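Local coordinates for protein toll-like receptor 6, Variable lymphocyte receptor B (Mus musculus, PDB 3A79) that probably serves as an innate immune receptor ectodomain, a leucine-rich repeat solenoid that senses microbial lipopeptides, here engineered as a fusion with hagfish lymphocyte receptor repeats, at residues 65-70 with 93-98; 198-203 with 222-227; 254-259 with 281-286. One frame throughout, in Å; residues are numbered along the deposited sequence.

Contact 1: residues 65-70 with 93-98; sequences SELRMP and FHVFLF
Two successive turns of the TLR6 leucine-rich repeat solenoid meet where L67 and M69 pack on V95, F96 and F98, in the loops that lead from strand 56-58 to strand 80-82 and from there to strand 104-106. At the buried end L67 sets its CG 4.0 Å from CG1 of V95. Its CD2 comes within 3.8 Å of F96 CZ, the two side chains crossing at about a right angle. CG1 of V95 lies over the centre of one face of the F96 ring, and that ring is packed by L105, I72 and M120. M69 works nearer the surface. With its CG anti to the backbone N (chi1 -166°), the chain runs out extended past the V95 carbonyl, M69 CG lying 3.3 Å from V95 O, and carries the sulfur to the edge of the F98 ring, SD 4.0 Å from CE1 and 75° off the ring normal, a Met-aromatic contact. A type I turn from H94 to L97 brings L97 to the same sulfur, its CB 4.2 Å from M69 SD. The loops thus adhere by apolar and sulfur-aromatic contact, which depends on shape more than on bond direction and grades from buried L67 to F98 on the surface.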
loop_
_atom_site.group_PDB
_atom_site.type_symbol
_atom_site.label_atom_id
_atom_site.label_comp_id
_atom_site.label_asym_id
_atom_site.label_seq_id
_atom_site.Cartn_x
_atom_site.Cartn_y
_atom_site.Cartn_z
ATOM N N SER B 65 40.795 24.647 22.145
ATOM C CA SER B 65 40.568 26.093 22.080
ATOM C C SER B 65 41.727 26.859 21.454
ATOM O O SER B 65 41.526 27.880 20.794
ATOM C CB SER B 65 40.263 26.652 23.473
ATOM O OG SER B 65 39.003 26.188 23.942
ATOM N N GLU B 66 42.941 26.374 21.671
ATOM C CA GLU B 66 44.109 26.966 21.034
ATOM C C GLU B 66 44.957 25.866 20.418
ATOM O O GLU B 66 44.952 24.732 20.886
ATOM C CB GLU B 66 44.923 27.785 22.034
ATOM C CG GLU B 66 45.258 27.051 23.318
ATOM C CD GLU B 66 46.184 27.849 24.224
ATOM O OE1 GLU B 66 46.463 29.025 23.900
ATOM O OE2 GLU B 66 46.633 27.300 25.257
ATOM N N LEU B 67 45.669 26.193 19.352
ATOM C CA LEU B 67 46.496 25.208 18.683
ATOM C C LEU B 67 47.914 25.744 18.573
ATOM O O LEU B 67 48.253 26.414 17.594
ATOM C CB LEU B 67 45.925 24.875 17.300
ATOM C CG LEU B 67 46.688 23.878 16.422
ATOM C CD1 LEU B 67 46.772 22.533 17.099
ATOM C CD2 LEU B 67 46.041 23.739 15.056
ATOM N N ARG B 68 48.727 25.466 19.592
ATOM C CA ARG B 68 50.116 25.924 19.632
ATOM C C ARG B 68 51.012 25.000 18.826
ATOM O O ARG B 68 50.654 23.849 18.572
ATOM C CB ARG B 68 50.624 25.998 21.070
ATOM C CG ARG B 68 49.974 27.086 21.904
ATOM C CD ARG B 68 49.855 28.391 21.122
ATOM N NE ARG B 68 49.582 29.534 21.991
ATOM C CZ ARG B 68 48.855 30.588 21.633
ATOM N NH1 ARG B 68 48.310 30.644 20.422
ATOM N NH2 ARG B 68 48.663 31.582 22.491
ATOM N N MET B 69 52.177 25.498 18.425
ATOM C CA MET B 69 53.105 24.683 17.647
ATOM C C MET B 69 53.471 23.374 18.364
ATOM O O MET B 69 53.342 22.289 17.785
ATOM C CB MET B 69 54.367 25.475 17.285
ATOM C CG MET B 69 55.229 24.829 16.199
ATOM S SD MET B 69 56.637 25.850 15.713
ATOM C CE MET B 69 57.584 25.848 17.233
ATOM N N PRO B 70 53.912 23.465 19.633
ATOM C CA PRO B 70 54.353 22.246 20.319
ATOM C C PRO B 70 53.225 21.230 20.417
ATOM O O PRO B 70 53.488 20.104 20.820
ATOM C CB PRO B 70 54.741 22.742 21.719
ATOM C CG PRO B 70 54.914 24.214 21.589
ATOM C CD PRO B 70 53.961 24.641 20.520
ATOM N N PHE B 93 48.907 30.261 11.313
ATOM C CA PHE B 93 49.382 29.300 10.314
ATOM C C PHE B 93 50.868 28.959 10.400
ATOM O O PHE B 93 51.344 28.105 9.662
ATOM C CB PHE B 93 49.078 29.772 8.893
ATOM C CG PHE B 93 47.651 29.606 8.492
ATOM C CD1 PHE B 93 46.910 30.688 8.059
ATOM C CD2 PHE B 93 47.045 28.371 8.544
ATOM C CE1 PHE B 93 45.582 30.537 7.687
ATOM C CE2 PHE B 93 45.715 28.215 8.176
ATOM C CZ PHE B 93 44.984 29.302 7.747
ATOM N N HIS B 94 51.610 29.632 11.270
ATOM C CA HIS B 94 53.027 29.307 11.431
ATOM C C HIS B 94 53.134 28.105 12.366
ATOM O O HIS B 94 54.080 27.313 12.313
ATOM C CB HIS B 94 53.811 30.508 11.972
ATOM C CG HIS B 94 55.289 30.277 12.051
ATOM N ND1 HIS B 94 56.099 30.248 10.935
ATOM C CD2 HIS B 94 56.104 30.058 13.112
ATOM C CE1 HIS B 94 57.347 30.023 11.304
ATOM N NE2 HIS B 94 57.378 29.903 12.620
ATOM N N VAL B 95 52.133 27.982 13.223
ATOM C CA VAL B 95 51.979 26.835 14.096
ATOM C C VAL B 95 52.262 25.498 13.382
ATOM O O VAL B 95 52.814 24.580 13.982
ATOM C CB VAL B 95 50.568 26.867 14.716
ATOM C CG1 VAL B 95 49.917 25.491 14.713
ATOM C CG2 VAL B 95 50.610 27.525 16.101
ATOM N N PHE B 96 51.907 25.407 12.100
ATOM C CA PHE B 96 52.143 24.197 11.304
ATOM C C PHE B 96 53.551 24.109 10.693
ATOM O O PHE B 96 53.753 23.408 9.696
ATOM C CB PHE B 96 51.121 24.087 10.169
ATOM C CG PHE B 96 49.699 24.089 10.624
ATOM C CD1 PHE B 96 48.881 25.170 10.368
ATOM C CD2 PHE B 96 49.172 23.009 11.294
ATOM C CE1 PHE B 96 47.563 25.179 10.776
ATOM C CE2 PHE B 96 47.852 23.012 11.717
ATOM C CZ PHE B 96 47.047 24.101 11.455
ATOM N N LEU B 97 54.521 24.806 11.281
ATOM C CA LEU B 97 55.839 24.909 10.658
ATOM C C LEU B 97 56.440 23.549 10.301
ATOM O O LEU B 97 57.054 23.402 9.247
ATOM C CB LEU B 97 56.810 25.725 11.523
ATOM C CG LEU B 97 58.307 25.688 11.157
ATOM C CD1 LEU B 97 58.571 25.870 9.665
ATOM C CD2 LEU B 97 59.098 26.714 11.959
ATOM N N PHE B 98 56.246 22.554 11.162
ATOM C CA PHE B 98 56.935 21.273 10.992
ATOM C C PHE B 98 56.105 20.180 10.300
ATOM O O PHE B 98 56.616 19.093 9.999
ATOM C CB PHE B 98 57.518 20.786 12.327
ATOM C CG PHE B 98 58.641 21.648 12.851
ATOM C CD1 PHE B 98 58.409 22.586 13.849
ATOM C CD2 PHE B 98 59.928 21.526 12.340
ATOM C CE1 PHE B 98 59.442 23.388 14.336
ATOM C CE2 PHE B 98 60.965 22.324 12.818
ATOM C CZ PHE B 98 60.719 23.255 13.820
#

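Contact 2: residues 198-203 with 222-227; sequences VLHLVF and HLQLSN
Strands 198-203 and 222-227 run parallel in the TLR6 part, their axes 4.7 Å apart and 13° from exact alignment, with backbone bonds climbing from L199 N to H222 O, through Q224 N to L199 O, L201 N to Q224 O and S226 N to L201 O, up to F203 N and S226 O. Beside this ladder H200 lies over the amide of Q224: the planes are 28° apart, and Q224 CD sits 3.8 Å above the centre of the imidazole. An anti placement of CG to the backbone N (chi1 -170°) carries the ring across to the second strand, where ND1 gives a weak bond of 3.2 Å to Q224 O, a carbonyl holding L201 N. An alanine at H200 is likely to leave the Q224 amide without its stacking partner and freer to turn. On the other face L201 CD1 touches L223 CD1 (4.1 Å) and L225 CD2 (3.9 Å), and helix 235-246 covers these leucines. At the end F203 presents its ring edge to L225 CB, while N227 ND2 donates to F203 O over 3.0 Å. The pair thus divides its chemistry: leucines on the buried face, and on the other the H200-Q224 stack among valines.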
loop_
_atom_site.group_PDB
_atom_site.type_symbol
_atom_site.label_atom_id
_atom_site.label_comp_id
_atom_site.label_asym_id
_atom_site.label_seq_id
_atom_site.Cartn_x
_atom_site.Cartn_y
_atom_site.Cartn_z
ATOM N N VAL B 198 32.378 24.041 -8.263
ATOM C CA VAL B 198 31.189 24.113 -7.428
ATOM C C VAL B 198 31.186 25.360 -6.551
ATOM O O VAL B 198 32.211 25.737 -5.992
ATOM C CB VAL B 198 31.060 22.855 -6.545
ATOM C CG1 VAL B 198 29.850 22.947 -5.642
ATOM C CG2 VAL B 198 30.984 21.607 -7.412
ATOM N N LEU B 199 30.034 26.013 -6.454
ATOM C CA LEU B 199 29.847 27.059 -5.458
ATOM C C LEU B 199 28.715 26.671 -4.532
ATOM O O LEU B 199 27.572 26.565 -4.964
ATOM C CB LEU B 199 29.524 28.402 -6.100
ATOM C CG LEU B 199 29.292 29.502 -5.063
ATOM C CD1 LEU B 199 30.452 29.575 -4.093
ATOM C CD2 LEU B 199 29.110 30.817 -5.743
ATOM N N HIS B 200 29.036 26.459 -3.260
ATOM C CA HIS B 200 28.036 26.076 -2.270
ATOM C C HIS B 200 27.845 27.198 -1.262
ATOM O O HIS B 200 28.793 27.619 -0.582
ATOM C CB HIS B 200 28.458 24.799 -1.545
ATOM C CG HIS B 200 27.387 24.211 -0.678
ATOM N ND1 HIS B 200 26.255 24.908 -0.313
ATOM C CD2 HIS B 200 27.288 22.997 -0.085
ATOM C CE1 HIS B 200 25.495 24.144 0.451
ATOM N NE2 HIS B 200 26.099 22.979 0.604
ATOM N N LEU B 201 26.610 27.676 -1.171
ATOM C CA LEU B 201 26.284 28.774 -0.279
ATOM C C LEU B 201 25.309 28.313 0.802
ATOM O O LEU B 201 24.268 27.729 0.507
ATOM C CB LEU B 201 25.694 29.938 -1.079
ATOM C CG LEU B 201 26.591 30.417 -2.215
ATOM C CD1 LEU B 201 25.827 31.299 -3.177
ATOM C CD2 LEU B 201 27.790 31.142 -1.643
ATOM N N VAL B 202 25.657 28.567 2.056
ATOM C CA VAL B 202 24.792 28.190 3.169
ATOM C C VAL B 202 24.322 29.451 3.891
ATOM O O VAL B 202 25.129 30.327 4.202
ATOM C CB VAL B 202 25.518 27.239 4.172
ATOM C CG1 VAL B 202 24.527 26.610 5.112
ATOM C CG2 VAL B 202 26.301 26.164 3.431
ATOM N N PHE B 203 23.021 29.538 4.160
ATOM C CA PHE B 203 22.447 30.717 4.803
ATOM C C PHE B 203 21.992 30.435 6.226
ATOM O O PHE B 203 22.003 29.291 6.678
ATOM C CB PHE B 203 21.278 31.236 3.975
ATOM C CG PHE B 203 21.630 31.479 2.540
ATOM C CD1 PHE B 203 21.287 30.558 1.563
ATOM C CD2 PHE B 203 22.331 32.618 2.170
ATOM C CE1 PHE B 203 21.620 30.771 0.241
ATOM C CE2 PHE B 203 22.667 32.836 0.852
ATOM C CZ PHE B 203 22.312 31.905 -0.117
ATOM N N HIS B 222 28.387 24.186 -10.957
ATOM C CA HIS B 222 27.309 23.801 -10.071
ATOM C C HIS B 222 27.161 24.867 -9.003
ATOM O O HIS B 222 28.091 25.151 -8.248
ATOM C CB HIS B 222 27.627 22.441 -9.445
ATOM C CG HIS B 222 26.485 21.822 -8.699
ATOM N ND1 HIS B 222 25.190 21.836 -9.169
ATOM C CD2 HIS B 222 26.452 21.138 -7.530
ATOM C CE1 HIS B 222 24.405 21.206 -8.314
ATOM N NE2 HIS B 222 25.147 20.774 -7.309
ATOM N N LEU B 223 25.995 25.491 -8.978
ATOM C CA LEU B 223 25.657 26.405 -7.910
ATOM C C LEU B 223 24.839 25.612 -6.929
ATOM O O LEU B 223 24.002 24.811 -7.330
ATOM C CB LEU B 223 24.821 27.564 -8.433
ATOM C CG LEU B 223 24.274 28.439 -7.315
ATOM C CD1 LEU B 223 25.416 29.209 -6.655
ATOM C CD2 LEU B 223 23.250 29.370 -7.887
ATOM N N GLN B 224 25.068 25.820 -5.642
ATOM C CA GLN B 224 24.276 25.108 -4.657
ATOM C C GLN B 224 23.949 25.929 -3.420
ATOM O O GLN B 224 24.849 26.412 -2.728
ATOM C CB GLN B 224 24.973 23.825 -4.264
ATOM C CG GLN B 224 24.030 22.850 -3.646
ATOM C CD GLN B 224 24.748 21.854 -2.805
ATOM O OE1 GLN B 224 25.880 21.475 -3.125
ATOM N NE2 GLN B 224 24.113 21.430 -1.704
ATOM N N LEU B 225 22.653 26.075 -3.151
ATOM C CA LEU B 225 22.184 26.907 -2.048
ATOM C C LEU B 225 21.491 26.048 -1.013
ATOM O O LEU B 225 20.706 25.172 -1.367
ATOM C CB LEU B 225 21.187 27.976 -2.520
ATOM C CG LEU B 225 21.275 28.715 -3.853
ATOM C CD1 LEU B 225 20.377 29.926 -3.779
ATOM C CD2 LEU B 225 22.687 29.127 -4.189
ATOM N N SER B 226 21.750 26.337 0.261
ATOM C CA SER B 226 21.177 25.583 1.371
ATOM C C SER B 226 20.533 26.486 2.424
ATOM O O SER B 226 21.077 27.530 2.769
ATOM C CB SER B 226 22.254 24.720 2.016
ATOM O OG SER B 226 22.817 23.822 1.072
ATOM N N ASN B 227 19.379 26.058 2.937
ATOM C CA ASN B 227 18.606 26.822 3.918
ATOM C C ASN B 227 17.895 28.019 3.282
ATOM O O ASN B 227 18.255 29.175 3.509
ATOM C CB ASN B 227 19.480 27.283 5.091
ATOM C CG ASN B 227 20.163 26.124 5.828
ATOM O OD1 ASN B 227 19.858 24.946 5.615
ATOM N ND2 ASN B 227 21.097 26.470 6.709
#

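Contact 3: residues 254-259 with 281-286; sequences VTLQHI and LNIYNL. With NAG (2-acetamido-2-deoxy-beta-D-glucopyranose), chain F.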
loop_
_atom_site.group_PDB
_atom_site.type_symbol
_atom_site.label_atom_id
_atom_site.label_comp_id
_atom_site.label_asym_id
_atom_site.label_seq_id
_atom_site.Cartn_x
_atom_site.Cartn_y
_atom_site.Cartn_z
ATOM N N VAL B 254 22.038 23.483 -10.947
ATOM C CA VAL B 254 21.602 24.194 -9.751
ATOM C C VAL B 254 20.964 23.225 -8.743
ATOM O O VAL B 254 20.170 22.346 -9.102
ATOM C CB VAL B 254 20.657 25.373 -10.089
ATOM C CG1 VAL B 254 19.985 25.912 -8.843
ATOM C CG2 VAL B 254 21.432 26.476 -10.750
ATOM N N THR B 255 21.342 23.375 -7.479
ATOM C CA THR B 255 20.777 22.560 -6.425
ATOM C C THR B 255 20.257 23.399 -5.264
ATOM O O THR B 255 21.002 24.165 -4.646
ATOM C CB THR B 255 21.793 21.569 -5.916
ATOM O OG1 THR B 255 22.117 20.663 -6.972
ATOM C CG2 THR B 255 21.234 20.794 -4.741
ATOM N N LEU B 256 18.964 23.249 -4.991
ATOM C CA LEU B 256 18.313 23.885 -3.854
ATOM C C LEU B 256 18.125 22.862 -2.716
ATOM O O LEU B 256 17.535 21.816 -2.930
ATOM C CB LEU B 256 16.964 24.457 -4.312
ATOM C CG LEU B 256 16.923 25.910 -4.821
ATOM C CD1 LEU B 256 18.229 26.337 -5.479
ATOM C CD2 LEU B 256 15.715 26.183 -5.743
ATOM N N GLN B 257 18.641 23.150 -1.522
ATOM C CA GLN B 257 18.524 22.234 -0.372
ATOM C C GLN B 257 17.792 22.871 0.790
ATOM O O GLN B 257 18.072 24.007 1.163
ATOM C CB GLN B 257 19.893 21.795 0.127
ATOM C CG GLN B 257 20.240 20.365 -0.146
ATOM C CD GLN B 257 21.620 20.015 0.377
ATOM O OE1 GLN B 257 22.538 19.757 -0.402
ATOM N NE2 GLN B 257 21.780 20.017 1.704
ATOM N N HIS B 258 16.852 22.139 1.368
ATOM C CA HIS B 258 16.085 22.661 2.494
ATOM C C HIS B 258 15.251 23.925 2.214
ATOM O O HIS B 258 15.188 24.824 3.048
ATOM C CB HIS B 258 17.032 22.884 3.660
ATOM C CG HIS B 258 18.019 21.774 3.827
ATOM N ND1 HIS B 258 19.378 21.955 3.682
ATOM C CD2 HIS B 258 17.841 20.458 4.086
ATOM C CE1 HIS B 258 19.996 20.802 3.863
ATOM N NE2 HIS B 258 19.086 19.879 4.110
ATOM N N ILE B 259 14.592 23.972 1.057
ATOM C CA ILE B 259 13.732 25.097 0.688
ATOM C C ILE B 259 12.338 24.925 1.257
ATOM O O ILE B 259 11.630 23.995 0.894
ATOM C CB ILE B 259 13.540 25.192 -0.834
ATOM C CG1 ILE B 259 14.747 24.625 -1.563
ATOM C CG2 ILE B 259 13.253 26.606 -1.270
ATOM C CD1 ILE B 259 14.708 23.130 -1.676
ATOM N N LEU B 281 18.475 20.749 -12.792
ATOM C CA LEU B 281 17.940 21.396 -11.601
ATOM C C LEU B 281 17.572 20.354 -10.555
ATOM O O LEU B 281 16.826 19.422 -10.846
ATOM C CB LEU B 281 16.703 22.202 -11.968
ATOM C CG LEU B 281 16.083 22.968 -10.815
ATOM C CD1 LEU B 281 17.169 23.737 -10.104
ATOM C CD2 LEU B 281 15.042 23.899 -11.359
ATOM N N ASN B 282 18.103 20.502 -9.343
ATOM C CA ASN B 282 17.843 19.543 -8.263
ATOM C C ASN B 282 17.322 20.214 -7.006
ATOM O O ASN B 282 17.844 21.242 -6.578
ATOM C CB ASN B 282 19.109 18.766 -7.912
ATOM C CG ASN B 282 19.813 18.224 -9.130
ATOM O OD1 ASN B 282 19.378 17.240 -9.721
ATOM N ND2 ASN B 282 20.914 18.864 -9.516
ATOM N N ILE B 283 16.296 19.625 -6.412
ATOM C CA ILE B 283 15.726 20.155 -5.180
ATOM C C ILE B 283 15.647 19.051 -4.121
ATOM O O ILE B 283 15.158 17.960 -4.391
ATOM C CB ILE B 283 14.338 20.788 -5.439
ATOM C CG1 ILE B 283 14.471 21.959 -6.405
ATOM C CG2 ILE B 283 13.690 21.229 -4.143
ATOM C CD1 ILE B 283 13.167 22.379 -7.041
ATOM N N TYR B 284 16.149 19.341 -2.926
ATOM C CA TYR B 284 16.226 18.368 -1.836
ATOM C C TYR B 284 15.513 18.892 -0.596
ATOM O O TYR B 284 15.802 19.987 -0.137
ATOM C CB TYR B 284 17.687 18.106 -1.479
ATOM C CG TYR B 284 18.415 17.158 -2.406
ATOM C CD1 TYR B 284 18.274 15.781 -2.262
ATOM C CD2 TYR B 284 19.264 17.630 -3.407
ATOM C CE1 TYR B 284 18.944 14.897 -3.100
ATOM C CE2 TYR B 284 19.940 16.749 -4.251
ATOM C CZ TYR B 284 19.773 15.383 -4.090
ATOM O OH TYR B 284 20.427 14.489 -4.908
ATOM N N ASN B 285 14.593 18.111 -0.040
ATOM C CA ASN B 285 13.901 18.519 1.186
ATOM C C ASN B 285 13.134 19.833 0.964
ATOM O O ASN B 285 13.366 20.843 1.626
ATOM C CB ASN B 285 14.904 18.569 2.358
ATOM C CG ASN B 285 14.310 19.074 3.662
ATOM O OD1 ASN B 285 13.107 18.950 3.923
ATOM N ND2 ASN B 285 15.186 19.633 4.510
ATOM N N LEU B 286 12.206 19.784 0.015
ATOM C CA LEU B 286 11.251 20.857 -0.247
ATOM C C LEU B 286 10.037 20.803 0.698
ATOM O O LEU B 286 9.533 19.721 1.003
ATOM C CB LEU B 286 10.776 20.767 -1.702
ATOM C CG LEU B 286 9.597 21.620 -2.162
ATOM C CD1 LEU B 286 10.009 23.065 -2.199
ATOM C CD2 LEU B 286 9.140 21.164 -3.526
HETATM C C1 NAG F . 14.621 20.051 5.774
HETATM C C2 NAG F . 15.688 19.555 6.759
HETATM C C3 NAG F . 15.612 20.168 8.151
HETATM C C4 NAG F . 15.137 21.624 8.173
HETATM C C5 NAG F . 14.107 21.979 7.103
HETATM C C6 NAG F . 13.972 23.498 7.021
HETATM C C7 NAG F . 16.624 17.289 6.521
HETATM C C8 NAG F . 16.204 15.978 5.927
HETATM N N2 NAG F . 15.631 18.108 6.912
HETATM O O3 NAG F . 16.913 20.109 8.694
HETATM O O4 NAG F . 14.615 21.915 9.459
HETATM O O5 NAG F . 14.455 21.458 5.834
HETATM O O6 NAG F . 13.005 23.871 6.062
HETATM O O7 NAG F . 17.828 17.540 6.618
#
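N285 reaches H258 and its own glycan at the end of a parallel pairing, in the TLR6 part, between strands 254-257 and 281-284, whose axes come within 4.6 Å at an angle of 11°. Following N285 outward, its CB lies 3.9 Å from H258 CD2, already close to the imidazole. With CG anti to the backbone N (chi1 176°), the amide extends past the edge of the histidine ring, the two planes standing 75° apart. CG lies close to the sugar's ring oxygen O5, and OD1 turns toward the same atom and toward C1. The tip, ND2, is the atom that carries the carbohydrate, joined covalently to NAG C1 over 1.4 Å. NAG C2 lies 3.5 Å from H258 CD2, so the first sugar sits beside the histidine. H311 and K313 of the next repeat lie against N285 as well.

Behind this end the strands are stitched by N282 N to V254 O, L256 N to N282 O, Y284 N to L256 O and H258 N to Y284 O. Beyond the last of these the chain turns a corner at H258 and again, one repeat on, at N285, both with positive phi. On the buried face V254 CG1 lies alongside L281 CD1 at 3.8 Å, and L256 CB meets I283 CG1 at 4.1 Å, with helix 263-273 packed over all four residues. On the other face Q257 CG rests 3.7 Å from Y284 CB, and T255 CG2 comes to the edge of the tyrosine ring, 4.0 Å from CD2. Parallel strands in register, with apolar residues turned inward, are typical of a leucine-rich repeat solenoid; in this turn the return is made by helix 263-273, and an N-linked glycan decorates the strand end.

How the contacts relate
All three contacts illustrate one way of building a solenoid, in which each turn of the TLR6 part rests on the next. Contacts 2 and 3 are adjacent, their centres 10 Å apart, and strands 222-229 and 252-261 probably hydrogen-bond across the join: L225 N with T255 O at 2.9 Å, and L225 O with Q257 N at the same distance. Contact 1 belongs to earlier turns and joins loops instead of strands; its centre lies 31 Å from that of contact 2 and 39 Å from that of contact 3, with no touch. Carbohydrate is covalently held within contact 3, while another NAG lies about 6 Å from the side chain of H222 in contact 2.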